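Local coordinates for protein 4-alpha-glucanotransferase (Streptococcus agalactiae, PDB 6M6T) that is an amylomaltase, or disproportionating enzyme, built on a TIM-barrel fold, and holds glycan ligands in two pockets, at residues 32-37 with 207-212; 28-33 with 199-204; 5-10 with 39-44. All blocks are in the same frame, centred on the assembly; numbering follows the deposited sequence.

Interaction 1 (32-37 with 207-212); sequences FVDFLV and NDKGIQ
I211 packs against V33, L36 and V37 of segment 32-37, its two branches sharing L36. Its CG1 lies 3.7 Å from V37 CG1 and 4.1 Å from V33 CG1, while CD1 continues to L36 CB at 3.9 Å, the isoleucine and leucine side chains crossing at about a right angle. CG2 is a looser neighbour of L36 CD1. With CG1 turned back beside its own backbone N (chi1 -72°), I211 lays its longer branch against the side chains of helix 27-38. V37 CG1 also touches K209 CB, at 3.6 Å. Beyond it the contact turns polar: D34 OD1 is 4.3 Å from K209 NZ, too far for a salt bridge, and the hydroxyl of Y205 hydrogen-bonds D34 OD1 and, weakly, K209 NZ. What positions I211 is the way helix 182-208 ends. G210, with positive phi, is the C-prime residue of a Schellman motif, closed by bonds from I211 N to A206 O and from G210 N to N207 O. The chain thereby passes from helix 182-208, alongside helix 27-38, into strand 212-217, where Q212 pairs by its backbone with K42 and W44.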
ATOM      1  N   PHE A  32       1.285  17.214   7.526  1.00 51.50           N
ATOM      2  CA  PHE A  32       2.360  16.236   7.398  1.00 44.80           C
ATOM      3  C   PHE A  32       3.337  16.626   6.301  1.00 48.96           C
ATOM      4  O   PHE A  32       4.555  16.478   6.462  1.00 47.74           O
ATOM      5  CB  PHE A  32       1.788  14.851   7.127  1.00 40.89           C
ATOM      6  CG  PHE A  32       2.771  13.761   7.359  1.00 44.88           C
ATOM      7  CD1 PHE A  32       3.044  13.331   8.643  1.00 45.22           C
ATOM      8  CD2 PHE A  32       3.447  13.173   6.306  1.00 42.53           C
ATOM      9  CE1 PHE A  32       3.979  12.353   8.873  1.00 36.37           C
ATOM     10  CE2 PHE A  32       4.368  12.176   6.545  1.00 40.68           C
ATOM     11  CZ  PHE A  32       4.622  11.757   7.826  1.00 35.19           C
ATOM     12  N   VAL A  33       2.827  17.117   5.170  1.00 47.14           N
ATOM     13  CA  VAL A  33       3.731  17.659   4.152  1.00 48.61           C
ATOM     14  C   VAL A  33       4.563  18.795   4.742  1.00 51.82           C
ATOM     15  O   VAL A  33       5.793  18.832   4.590  1.00 46.99           O
ATOM     16  CB  VAL A  33       2.942  18.127   2.913  1.00 50.48           C
ATOM     17  CG1 VAL A  33       3.870  18.361   1.732  1.00 45.35           C
ATOM     18  CG2 VAL A  33       1.877  17.125   2.545  1.00 49.31           C
ATOM     19  N   ASP A  34       3.885  19.753   5.401  1.00 55.03           N
ATOM     20  CA  ASP A  34       4.554  20.881   6.042  1.00 46.30           C
ATOM     21  C   ASP A  34       5.682  20.393   6.946  1.00 54.64           C
ATOM     22  O   ASP A  34       6.781  20.976   6.974  1.00 56.91           O
ATOM     23  CB  ASP A  34       3.536  21.699   6.852  1.00 53.48           C
ATOM     24  CG  ASP A  34       2.714  22.686   5.994  1.00 61.89           C
ATOM     25  OD1 ASP A  34       3.238  23.189   4.973  1.00 62.23           O
ATOM     26  OD2 ASP A  34       1.540  22.968   6.360  1.00 54.09           O
ATOM     27  N   PHE A  35       5.433  19.302   7.674  1.00 49.21           N
ATOM     28  CA  PHE A  35       6.438  18.756   8.575  1.00 49.11           C
ATOM     29  C   PHE A  35       7.580  18.105   7.805  1.00 47.89           C
ATOM     30  O   PHE A  35       8.728  18.111   8.267  1.00 46.35           O
ATOM     31  CB  PHE A  35       5.786  17.761   9.535  1.00 45.98           C
ATOM     32  CG  PHE A  35       6.639  16.576   9.846  1.00 50.10           C
ATOM     33  CD1 PHE A  35       7.665  16.673  10.767  1.00 50.71           C
ATOM     34  CD2 PHE A  35       6.426  15.357   9.212  1.00 51.27           C
ATOM     35  CE1 PHE A  35       8.470  15.578  11.043  1.00 52.93           C
ATOM     36  CE2 PHE A  35       7.237  14.248   9.493  1.00 45.83           C
ATOM     37  CZ  PHE A  35       8.253  14.359  10.397  1.00 46.88           C
ATOM     38  N   LEU A  36       7.291  17.532   6.638  1.00 51.83           N
ATOM     39  CA  LEU A  36       8.367  16.924   5.863  1.00 51.29           C
ATOM     40  C   LEU A  36       9.303  17.995   5.315  1.00 47.71           C
ATOM     41  O   LEU A  36      10.524  17.804   5.287  1.00 44.67           O
ATOM     42  CB  LEU A  36       7.801  16.055   4.736  1.00 43.10           C
ATOM     43  CG  LEU A  36       7.051  14.814   5.223  1.00 44.42           C
ATOM     44  CD1 LEU A  36       6.630  13.846   4.079  1.00 35.73           C
ATOM     45  CD2 LEU A  36       7.898  14.113   6.249  1.00 38.49           C
ATOM     46  N   VAL A  37       8.749  19.136   4.900  1.00 46.86           N
ATOM     47  CA  VAL A  37       9.606  20.238   4.442  1.00 55.38           C
ATOM     48  C   VAL A  37      10.291  20.964   5.594  1.00 53.24           C
ATOM     49  O   VAL A  37      11.322  21.616   5.372  1.00 52.93           O
ATOM     50  CB  VAL A  37       8.869  21.297   3.595  1.00 54.63           C
ATOM     51  CG1 VAL A  37       7.981  20.632   2.541  1.00 54.36           C
ATOM     52  CG2 VAL A  37       8.094  22.283   4.475  1.00 48.54           C
ATOM     53  N   ASN A 207       4.148  17.937  -4.196  1.00 51.41           N
ATOM     54  CA  ASN A 207       5.138  18.116  -5.256  1.00 48.91           C
ATOM     55  C   ASN A 207       5.661  19.548  -5.282  1.00 50.45           C
ATOM     56  O   ASN A 207       6.875  19.775  -5.379  1.00 47.09           O
ATOM     57  CB  ASN A 207       4.537  17.738  -6.618  1.00 48.08           C
ATOM     58  CG  ASN A 207       4.424  16.215  -6.826  1.00 49.07           C
ATOM     59  OD1 ASN A 207       4.979  15.428  -6.059  1.00 47.99           O
ATOM     60  ND2 ASN A 207       3.709  15.807  -7.875  1.00 46.00           N
ATOM     61  N   ASP A 208       4.771  20.530  -5.161  1.00 54.96           N
ATOM     62  CA  ASP A 208       5.231  21.908  -5.244  1.00 58.03           C
ATOM     63  C   ASP A 208       5.983  22.371  -4.002  1.00 56.36           C
ATOM     64  O   ASP A 208       6.602  23.442  -4.040  1.00 51.45           O
ATOM     65  CB  ASP A 208       4.054  22.834  -5.537  1.00 60.04           C
ATOM     66  CG  ASP A 208       3.519  22.648  -6.947  1.00 70.26           C
ATOM     67  OD1 ASP A 208       2.721  21.707  -7.161  1.00 71.17           O
ATOM     68  OD2 ASP A 208       3.923  23.424  -7.846  1.00 73.53           O
ATOM     69  N   LYS A 209       5.961  21.603  -2.915  1.00 54.11           N
ATOM     70  CA  LYS A 209       6.905  21.853  -1.832  1.00 45.04           C
ATOM     71  C   LYS A 209       8.188  21.017  -1.927  1.00 47.02           C
ATOM     72  O   LYS A 209       8.908  20.906  -0.931  1.00 49.90           O
ATOM     73  CB  LYS A 209       6.238  21.608  -0.483  1.00 42.12           C
ATOM     74  CG  LYS A 209       5.020  22.451  -0.257  1.00 47.38           C
ATOM     75  CD  LYS A 209       5.296  23.565   0.724  1.00 49.76           C
ATOM     76  CE  LYS A 209       4.076  23.857   1.561  1.00 62.05           C
ATOM     77  NZ  LYS A 209       3.340  25.105   1.141  1.00 70.26           N
ATOM     78  N   GLY A 210       8.485  20.405  -3.072  1.00 46.17           N
ATOM     79  CA  GLY A 210       9.641  19.526  -3.150  1.00 41.95           C
ATOM     80  C   GLY A 210       9.488  18.150  -2.518  1.00 48.60           C
ATOM     81  O   GLY A 210      10.472  17.395  -2.485  1.00 47.61           O
ATOM     82  N   ILE A 211       8.293  17.790  -2.040  1.00 47.67           N
ATOM     83  CA  ILE A 211       8.034  16.489  -1.422  1.00 47.56           C
ATOM     84  C   ILE A 211       7.503  15.519  -2.476  1.00 48.85           C
ATOM     85  O   ILE A 211       6.510  15.813  -3.156  1.00 46.63           O
ATOM     86  CB  ILE A 211       7.040  16.623  -0.259  1.00 48.63           C
ATOM     87  CG1 ILE A 211       7.725  17.302   0.914  1.00 45.64           C
ATOM     88  CG2 ILE A 211       6.500  15.243   0.159  1.00 44.23           C
ATOM     89  CD1 ILE A 211       9.124  16.734   1.169  1.00 45.33           C
ATOM     90  N   GLN A 212       8.144  14.353  -2.593  1.00 47.08           N
ATOM     91  CA  GLN A 212       7.779  13.328  -3.566  1.00 40.06           C
ATOM     92  C   GLN A 212       7.170  12.108  -2.879  1.00 42.84           C
ATOM     93  O   GLN A 212       7.616  11.712  -1.793  1.00 41.60           O
ATOM     94  CB  GLN A 212       9.000  12.913  -4.373  1.00 43.55           C
ATOM     95  CG  GLN A 212       9.720  14.063  -5.056  1.00 52.88           C
ATOM     96  CD  GLN A 212       9.873  13.825  -6.538  1.00 56.22           C
ATOM     97  OE1 GLN A 212      10.614  12.929  -6.965  1.00 54.03           O
ATOM     98  NE2 GLN A 212       9.151  14.610  -7.339  1.00 57.06           N
TER

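Interaction 2 (28-33 with 199-204); sequences EAYAFV and WFELKE
Y30 and L202, with CA atoms 7.0 Å apart, mark the closest backbone approach of two helical segments, 28-33 and 199-204, whose axes come within 10.5 Å and run in nearly the same direction, 19° apart. At this spacing the backbones stay well separated and side chains fill the seam. L202 does most of the filling. Its CG extends anti to the backbone N (chi1 -178°), which carries the two methyl groups across to the facing helix. CD1 sits over the middle of the Y30 ring, 3.9 Å from the ring centroid and only 11° off the ring normal, a CH-pi contact made squarely on the face. The same methyl reaches V33 CG2 at 4.1 Å, the valine branch that stands beside its own backbone N. The small side chain of A29 touches both methyls, its CB lying 3.8 Å from L202 CD2 and scarcely farther from CD1. The leucine tip is thus received among A29 and its neighbour Y30, and V33 one turn on.

The tyrosine lies across the seam, and its hydroxyl end comes up to helix 182-208. Y30 OH is 3.7 Å from E201 CB and 3.9 Å from L202 N, so the phenol end packs against the start of the E201 side chain. The E201 carboxylate leads on toward K197, with which it forms a long, weak ion pair. Y30 has a further aromatic neighbour in Y205, one turn beyond E201, the two rings meeting edge-to-face. Near-parallel neighbours in the outer helical layer are characteristic of the TIM barrel; here they are helices 27-38 and 182-208.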
ATOM      1  N   GLU A  28      -4.687  17.486   8.101  1.00 52.17           N
ATOM      2  CA  GLU A  28      -3.496  16.932   8.731  1.00 48.25           C
ATOM      3  C   GLU A  28      -2.551  16.293   7.719  1.00 49.98           C
ATOM      4  O   GLU A  28      -1.350  16.209   7.983  1.00 44.83           O
ATOM      5  CB  GLU A  28      -3.886  15.938   9.822  1.00 52.16           C
ATOM      6  CG  GLU A  28      -3.984  16.566  11.217  1.00 60.21           C
ATOM      7  CD  GLU A  28      -5.400  17.056  11.563  1.00 68.88           C
ATOM      8  OE1 GLU A  28      -5.699  17.227  12.774  1.00 67.51           O
ATOM      9  OE2 GLU A  28      -6.212  17.271  10.630  1.00 64.35           O
ATOM     10  N   ALA A  29      -3.046  15.888   6.548  1.00 51.92           N
ATOM     11  CA  ALA A  29      -2.147  15.464   5.477  1.00 49.70           C
ATOM     12  C   ALA A  29      -1.252  16.615   5.019  1.00 50.10           C
ATOM     13  O   ALA A  29      -0.037  16.437   4.817  1.00 50.96           O
ATOM     14  CB  ALA A  29      -2.954  14.913   4.303  1.00 50.24           C
ATOM     15  N   TYR A  30      -1.847  17.800   4.818  1.00 49.07           N
ATOM     16  CA  TYR A  30      -1.075  18.986   4.445  1.00 50.75           C
ATOM     17  C   TYR A  30      -0.135  19.404   5.570  1.00 51.87           C
ATOM     18  O   TYR A  30       0.982  19.870   5.308  1.00 51.86           O
ATOM     19  CB  TYR A  30      -2.015  20.142   4.072  1.00 55.01           C
ATOM     20  CG  TYR A  30      -2.944  19.847   2.911  1.00 53.48           C
ATOM     21  CD1 TYR A  30      -4.187  19.261   3.120  1.00 48.96           C
ATOM     22  CD2 TYR A  30      -2.577  20.157   1.603  1.00 52.52           C
ATOM     23  CE1 TYR A  30      -5.037  18.980   2.062  1.00 54.52           C
ATOM     24  CE2 TYR A  30      -3.417  19.877   0.534  1.00 54.39           C
ATOM     25  CZ  TYR A  30      -4.648  19.288   0.767  1.00 57.31           C
ATOM     26  OH  TYR A  30      -5.485  19.004  -0.298  1.00 63.91           O
ATOM     27  N   ALA A  31      -0.552  19.207   6.826  1.00 47.06           N
ATOM     28  CA  ALA A  31       0.359  19.442   7.943  1.00 48.73           C
ATOM     29  C   ALA A  31       1.538  18.472   7.902  1.00 48.87           C
ATOM     30  O   ALA A  31       2.676  18.856   8.198  1.00 48.68           O
ATOM     31  CB  ALA A  31      -0.393  19.333   9.272  1.00 45.34           C
ATOM     32  N   PHE A  32       1.285  17.214   7.526  1.00 51.50           N
ATOM     33  CA  PHE A  32       2.360  16.236   7.398  1.00 44.80           C
ATOM     34  C   PHE A  32       3.337  16.626   6.301  1.00 48.96           C
ATOM     35  O   PHE A  32       4.555  16.478   6.462  1.00 47.74           O
ATOM     36  CB  PHE A  32       1.788  14.851   7.127  1.00 40.89           C
ATOM     37  CG  PHE A  32       2.771  13.761   7.359  1.00 44.88           C
ATOM     38  CD1 PHE A  32       3.044  13.331   8.643  1.00 45.22           C
ATOM     39  CD2 PHE A  32       3.447  13.173   6.306  1.00 42.53           C
ATOM     40  CE1 PHE A  32       3.979  12.353   8.873  1.00 36.37           C
ATOM     41  CE2 PHE A  32       4.368  12.176   6.545  1.00 40.68           C
ATOM     42  CZ  PHE A  32       4.622  11.757   7.826  1.00 35.19           C
ATOM     43  N   VAL A  33       2.827  17.117   5.170  1.00 47.14           N
ATOM     44  CA  VAL A  33       3.731  17.659   4.152  1.00 48.61           C
ATOM     45  C   VAL A  33       4.563  18.795   4.742  1.00 51.82           C
ATOM     46  O   VAL A  33       5.793  18.832   4.590  1.00 46.99           O
ATOM     47  CB  VAL A  33       2.942  18.127   2.913  1.00 50.48           C
ATOM     48  CG1 VAL A  33       3.870  18.361   1.732  1.00 45.35           C
ATOM     49  CG2 VAL A  33       1.877  17.125   2.545  1.00 49.31           C
ATOM     50  N   TRP A 199      -7.080  13.504  -3.710  1.00 48.82           N
ATOM     51  CA  TRP A 199      -5.745  12.927  -3.725  1.00 47.67           C
ATOM     52  C   TRP A 199      -4.802  13.728  -4.613  1.00 44.55           C
ATOM     53  O   TRP A 199      -3.647  13.954  -4.251  1.00 46.07           O
ATOM     54  CB  TRP A 199      -5.766  11.474  -4.195  1.00 51.89           C
ATOM     55  CG  TRP A 199      -4.389  11.121  -4.638  1.00 44.93           C
ATOM     56  CD1 TRP A 199      -3.901  11.114  -5.917  1.00 42.86           C
ATOM     57  CD2 TRP A 199      -3.288  10.835  -3.784  1.00 41.20           C
ATOM     58  NE1 TRP A 199      -2.560  10.810  -5.903  1.00 48.55           N
ATOM     59  CE2 TRP A 199      -2.163  10.636  -4.603  1.00 43.59           C
ATOM     60  CE3 TRP A 199      -3.147  10.718  -2.402  1.00 44.12           C
ATOM     61  CZ2 TRP A 199      -0.919  10.331  -4.084  1.00 41.98           C
ATOM     62  CZ3 TRP A 199      -1.916  10.399  -1.889  1.00 44.83           C
ATOM     63  CH2 TRP A 199      -0.814  10.210  -2.726  1.00 40.35           C
ATOM     64  N   PHE A 200      -5.250  14.131  -5.795  1.00 42.67           N
ATOM     65  CA  PHE A 200      -4.338  14.859  -6.661  1.00 44.37           C
ATOM     66  C   PHE A 200      -4.109  16.275  -6.156  1.00 52.12           C
ATOM     67  O   PHE A 200      -3.020  16.825  -6.355  1.00 48.53           O
ATOM     68  CB  PHE A 200      -4.840  14.820  -8.103  1.00 43.19           C
ATOM     69  CG  PHE A 200      -4.403  13.558  -8.845  1.00 54.89           C
ATOM     70  CD1 PHE A 200      -3.046  13.228  -8.938  1.00 45.37           C
ATOM     71  CD2 PHE A 200      -5.337  12.684  -9.394  1.00 47.60           C
ATOM     72  CE1 PHE A 200      -2.630  12.088  -9.580  1.00 46.44           C
ATOM     73  CE2 PHE A 200      -4.935  11.546 -10.043  1.00 55.07           C
ATOM     74  CZ  PHE A 200      -3.567  11.241 -10.143  1.00 55.03           C
ATOM     75  N   GLU A 201      -5.082  16.856  -5.440  1.00 56.11           N
ATOM     76  CA  GLU A 201      -4.795  18.087  -4.708  1.00 55.19           C
ATOM     77  C   GLU A 201      -3.637  17.891  -3.730  1.00 52.19           C
ATOM     78  O   GLU A 201      -2.701  18.702  -3.679  1.00 51.05           O
ATOM     79  CB  GLU A 201      -6.041  18.561  -3.967  1.00 56.01           C
ATOM     80  CG  GLU A 201      -6.898  19.544  -4.754  1.00 57.97           C
ATOM     81  CD  GLU A 201      -8.290  19.680  -4.157  1.00 67.56           C
ATOM     82  OE1 GLU A 201      -9.219  20.094  -4.896  1.00 65.33           O
ATOM     83  OE2 GLU A 201      -8.444  19.350  -2.950  1.00 63.94           O
ATOM     84  N   LEU A 202      -3.696  16.820  -2.934  1.00 52.91           N
ATOM     85  CA  LEU A 202      -2.625  16.556  -1.976  1.00 53.18           C
ATOM     86  C   LEU A 202      -1.286  16.305  -2.678  1.00 49.74           C
ATOM     87  O   LEU A 202      -0.242  16.833  -2.269  1.00 47.96           O
ATOM     88  CB  LEU A 202      -2.992  15.376  -1.082  1.00 44.10           C
ATOM     89  CG  LEU A 202      -1.885  15.134  -0.056  1.00 44.66           C
ATOM     90  CD1 LEU A 202      -1.785  16.329   0.866  1.00 45.75           C
ATOM     91  CD2 LEU A 202      -2.097  13.860   0.745  1.00 53.87           C
ATOM     92  N   LYS A 203      -1.293  15.488  -3.730  1.00 43.46           N
ATOM     93  CA  LYS A 203      -0.052  15.231  -4.450  1.00 49.33           C
ATOM     94  C   LYS A 203       0.509  16.510  -5.070  1.00 50.57           C
ATOM     95  O   LYS A 203       1.728  16.676  -5.142  1.00 45.66           O
ATOM     96  CB  LYS A 203      -0.267  14.142  -5.514  1.00 45.50           C
ATOM     97  CG  LYS A 203       0.850  14.018  -6.549  1.00 40.60           C
ATOM     98  CD  LYS A 203       1.111  12.583  -6.957  1.00 45.56           C
ATOM     99  CE  LYS A 203       2.247  12.503  -7.969  1.00 43.52           C
ATOM    100  NZ  LYS A 203       1.789  12.821  -9.344  1.00 49.20           N
ATOM    101  N   GLU A 204      -0.353  17.442  -5.481  1.00 48.99           N
ATOM    102  CA  GLU A 204       0.143  18.690  -6.050  1.00 53.52           C
ATOM    103  C   GLU A 204       0.757  19.588  -4.970  1.00 55.86           C
ATOM    104  O   GLU A 204       1.832  20.165  -5.174  1.00 56.86           O
ATOM    105  CB  GLU A 204      -0.990  19.408  -6.797  1.00 55.51           C
ATOM    106  CG  GLU A 204      -0.528  20.466  -7.804  1.00 59.49           C
ATOM    107  CD  GLU A 204      -0.446  21.876  -7.214  1.00 80.91           C
ATOM    108  OE1 GLU A 204      -0.527  22.005  -5.970  1.00 85.86           O
ATOM    109  OE2 GLU A 204      -0.290  22.855  -7.991  1.00 81.94           O
TER

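Interaction 3 (5-10 with 39-44); sequences RASGVL and TDQKFW
Q41 approaches S7 from the loop that leads into strand 43-45, its CB lying 4.2 Å from S7 O. A bend about the CB-CG bond (chi2 -52°) brings the amide toward strand 6-10. CD and OE1 then come up to the serine hydroxyl, and OE1 also lies 4.0 Å from V9 CG2, the V9 and Q41 side chains crossing at about a right angle. The other branch, NE2, turns back on its own segment: it donates to T39 O at 3.1 Å, with the acceptor in the plane of the amide, though the donor stands above the plane of the T39 carbonyl. A second bond, to T491 OG1 on helix 481-493, gives this nitrogen two acceptors, which should restrain the rotation of the amide.

Beside this side chain the backbones join in parallel. S7 O takes two donors from opposite faces of its carbonyl plane, K42 N at 2.7 Å and F43 N at 3.1 Å. V9 N then bonds to F43 O at 2.9 Å. G8 pairs with F43, which turns its ring to Y292 edge-to-face, whereas V9 and W44 face helix 27-38, their side chains packing against L36. Strand 6-10, helix 27-38 and strand 43-45 form a beta-alpha-beta unit, the repeating element of the TIM barrel and here its first two strands.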
ATOM      1  N   ARG A   5      21.917  12.098  -2.401  1.00 40.16           N
ATOM      2  CA  ARG A   5      21.323  11.413  -1.262  1.00 38.83           C
ATOM      3  C   ARG A   5      20.066  12.143  -0.798  1.00 38.22           C
ATOM      4  O   ARG A   5      19.829  13.297  -1.142  1.00 39.99           O
ATOM      5  CB  ARG A   5      22.317  11.298  -0.112  1.00 39.88           C
ATOM      6  CG  ARG A   5      23.328  10.173  -0.263  1.00 42.01           C
ATOM      7  CD  ARG A   5      24.598  10.442   0.553  1.00 39.28           C
ATOM      8  NE  ARG A   5      24.393  10.269   1.988  1.00 38.34           N
ATOM      9  CZ  ARG A   5      24.720   9.164   2.647  1.00 36.66           C
ATOM     10  NH1 ARG A   5      25.274   8.159   1.983  1.00 36.60           N
ATOM     11  NH2 ARG A   5      24.507   9.068   3.954  1.00 34.35           N
ATOM     12  N   ALA A   6      19.240  11.435  -0.032  1.00 40.03           N
ATOM     13  CA  ALA A   6      17.919  11.909   0.368  1.00 31.78           C
ATOM     14  C   ALA A   6      17.365  10.973   1.437  1.00 37.12           C
ATOM     15  O   ALA A   6      17.955   9.935   1.761  1.00 33.52           O
ATOM     16  CB  ALA A   6      16.962  11.993  -0.818  1.00 37.49           C
ATOM     17  N   SER A   7      16.217  11.359   1.993  1.00 40.88           N
ATOM     18  CA  SER A   7      15.557  10.568   3.019  1.00 35.81           C
ATOM     19  C   SER A   7      14.063  10.841   2.957  1.00 37.78           C
ATOM     20  O   SER A   7      13.590  11.749   2.257  1.00 40.23           O
ATOM     21  CB  SER A   7      16.098  10.863   4.420  1.00 37.43           C
ATOM     22  OG  SER A   7      15.245  11.752   5.115  1.00 35.78           O
ATOM     23  N   GLY A   8      13.320  10.004   3.671  1.00 37.94           N
ATOM     24  CA  GLY A   8      11.872  10.093   3.637  1.00 33.83           C
ATOM     25  C   GLY A   8      11.281   9.380   4.826  1.00 34.57           C
ATOM     26  O   GLY A   8      11.974   8.718   5.601  1.00 35.33           O
ATOM     27  N   VAL A   9       9.972   9.526   4.958  1.00 32.54           N
ATOM     28  CA  VAL A   9       9.244   9.015   6.109  1.00 35.63           C
ATOM     29  C   VAL A   9       8.188   8.039   5.608  1.00 35.41           C
ATOM     30  O   VAL A   9       7.587   8.253   4.549  1.00 38.45           O
ATOM     31  CB  VAL A   9       8.648  10.186   6.935  1.00 40.51           C
ATOM     32  CG1 VAL A   9       7.572   9.741   7.905  1.00 33.84           C
ATOM     33  CG2 VAL A   9       9.764  10.888   7.703  1.00 43.10           C
ATOM     34  N   LEU A  10       8.000   6.942   6.349  1.00 36.60           N
ATOM     35  CA  LEU A  10       7.052   5.882   5.993  1.00 44.04           C
ATOM     36  C   LEU A  10       5.821   5.986   6.897  1.00 43.57           C
ATOM     37  O   LEU A  10       5.826   5.541   8.054  1.00 42.75           O
ATOM     38  CB  LEU A  10       7.698   4.503   6.089  1.00 37.87           C
ATOM     39  CG  LEU A  10       6.734   3.354   5.798  1.00 41.36           C
ATOM     40  CD1 LEU A  10       6.538   3.162   4.295  1.00 44.45           C
ATOM     41  CD2 LEU A  10       7.224   2.082   6.425  1.00 41.32           C
ATOM     42  N   THR A  39      11.756  19.381   8.090  1.00 49.29           N
ATOM     43  CA  THR A  39      12.887  18.516   8.405  1.00 46.78           C
ATOM     44  C   THR A  39      13.743  18.187   7.183  1.00 44.41           C
ATOM     45  O   THR A  39      14.637  17.342   7.274  1.00 45.19           O
ATOM     46  CB  THR A  39      12.370  17.238   9.065  1.00 47.01           C
ATOM     47  OG1 THR A  39      11.281  16.714   8.291  1.00 51.83           O
ATOM     48  CG2 THR A  39      11.837  17.548  10.468  1.00 49.10           C
ATOM     49  N   ASP A  40      13.480  18.841   6.050  1.00 44.20           N
ATOM     50  CA  ASP A  40      14.250  18.693   4.817  1.00 50.02           C
ATOM     51  C   ASP A  40      14.220  17.250   4.306  1.00 52.65           C
ATOM     52  O   ASP A  40      15.204  16.732   3.769  1.00 48.71           O
ATOM     53  CB  ASP A  40      15.673  19.194   5.015  1.00 51.28           C
ATOM     54  CG  ASP A  40      15.713  20.484   5.822  1.00 64.51           C
ATOM     55  OD1 ASP A  40      15.267  21.542   5.304  1.00 69.49           O
ATOM     56  OD2 ASP A  40      16.138  20.427   7.004  1.00 65.49           O
ATOM     57  N   GLN A  41      13.049  16.621   4.434  1.00 51.41           N
ATOM     58  CA  GLN A  41      12.819  15.309   3.862  1.00 40.56           C
ATOM     59  C   GLN A  41      12.602  15.420   2.360  1.00 34.95           C
ATOM     60  O   GLN A  41      12.320  16.485   1.815  1.00 38.68           O
ATOM     61  CB  GLN A  41      11.615  14.636   4.510  1.00 40.23           C
ATOM     62  CG  GLN A  41      11.773  14.367   5.985  1.00 42.94           C
ATOM     63  CD  GLN A  41      13.055  13.625   6.319  1.00 42.85           C
ATOM     64  OE1 GLN A  41      13.136  12.400   6.191  1.00 38.77           O
ATOM     65  NE2 GLN A  41      14.059  14.366   6.769  1.00 40.99           N
ATOM     66  N   LYS A  42      12.770  14.300   1.682  1.00 40.62           N
ATOM     67  CA  LYS A  42      12.500  14.219   0.253  1.00 43.01           C
ATOM     68  C   LYS A  42      11.258  13.403  -0.055  1.00 39.86           C
ATOM     69  O   LYS A  42      10.491  13.773  -0.948  1.00 40.74           O
ATOM     70  CB  LYS A  42      13.706  13.622  -0.490  1.00 37.92           C
ATOM     71  CG  LYS A  42      13.506  13.489  -1.982  1.00 38.34           C
ATOM     72  CD  LYS A  42      14.184  14.591  -2.750  1.00 42.84           C
ATOM     73  CE  LYS A  42      14.128  14.331  -4.249  1.00 42.42           C
ATOM     74  NZ  LYS A  42      14.636  12.967  -4.516  1.00 47.47           N
ATOM     75  N   PHE A  43      11.014  12.331   0.704  1.00 41.26           N
ATOM     76  CA  PHE A  43      10.010  11.350   0.320  1.00 41.10           C
ATOM     77  C   PHE A  43       8.988  11.130   1.423  1.00 38.68           C
ATOM     78  O   PHE A  43       9.320  11.143   2.613  1.00 40.06           O
ATOM     79  CB  PHE A  43      10.667   9.995  -0.054  1.00 39.94           C
ATOM     80  CG  PHE A  43      11.563  10.080  -1.250  1.00 37.68           C
ATOM     81  CD1 PHE A  43      11.065  10.470  -2.483  1.00 42.17           C
ATOM     82  CD2 PHE A  43      12.908   9.806  -1.138  1.00 38.43           C
ATOM     83  CE1 PHE A  43      11.902  10.574  -3.588  1.00 43.96           C
ATOM     84  CE2 PHE A  43      13.755   9.911  -2.241  1.00 40.40           C
ATOM     85  CZ  PHE A  43      13.254  10.301  -3.459  1.00 39.72           C
ATOM     86  N   TRP A  44       7.740  10.922   0.994  1.00 39.90           N
ATOM     87  CA  TRP A  44       6.654  10.370   1.805  1.00 37.18           C
ATOM     88  C   TRP A  44       6.299   9.036   1.164  1.00 44.55           C
ATOM     89  O   TRP A  44       5.816   9.010   0.022  1.00 44.29           O
ATOM     90  CB  TRP A  44       5.434  11.307   1.830  1.00 37.09           C
ATOM     91  CG  TRP A  44       4.347  10.895   2.777  1.00 34.06           C
ATOM     92  CD1 TRP A  44       4.325   9.776   3.542  1.00 37.19           C
ATOM     93  CD2 TRP A  44       3.135  11.618   3.091  1.00 39.30           C
ATOM     94  NE1 TRP A  44       3.169   9.735   4.296  1.00 40.48           N
ATOM     95  CE2 TRP A  44       2.433  10.860   4.048  1.00 35.55           C
ATOM     96  CE3 TRP A  44       2.585  12.831   2.663  1.00 37.63           C
ATOM     97  CZ2 TRP A  44       1.217  11.265   4.576  1.00 32.98           C
ATOM     98  CZ3 TRP A  44       1.362  13.214   3.176  1.00 42.65           C
ATOM     99  CH2 TRP A  44       0.691  12.432   4.121  1.00 38.18           C
TER

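The three contacts tie together the start of one barrel. Interactions 1 and 2 are successive stations, centres about 8 Å apart, on the seam between helices 27-38 and 182-208, and V33 takes part in both. Interaction 3, centred about 9 Å from interaction 1 and about 15 Å from interaction 2, supplies the strands against which helix 27-38 packs: F32 CD2 packs 3.4 Å from W44 CE2, and F32 CZ lies 3.6 Å from V9 CG1. Backbone continues the join where Q212 O meets W44 N at 2.9 Å, probably a hydrogen bond. No residue touching across these contacts lines the glycan pockets, but strand 212-217, entered from interaction 1, leads on to pocket residue I219.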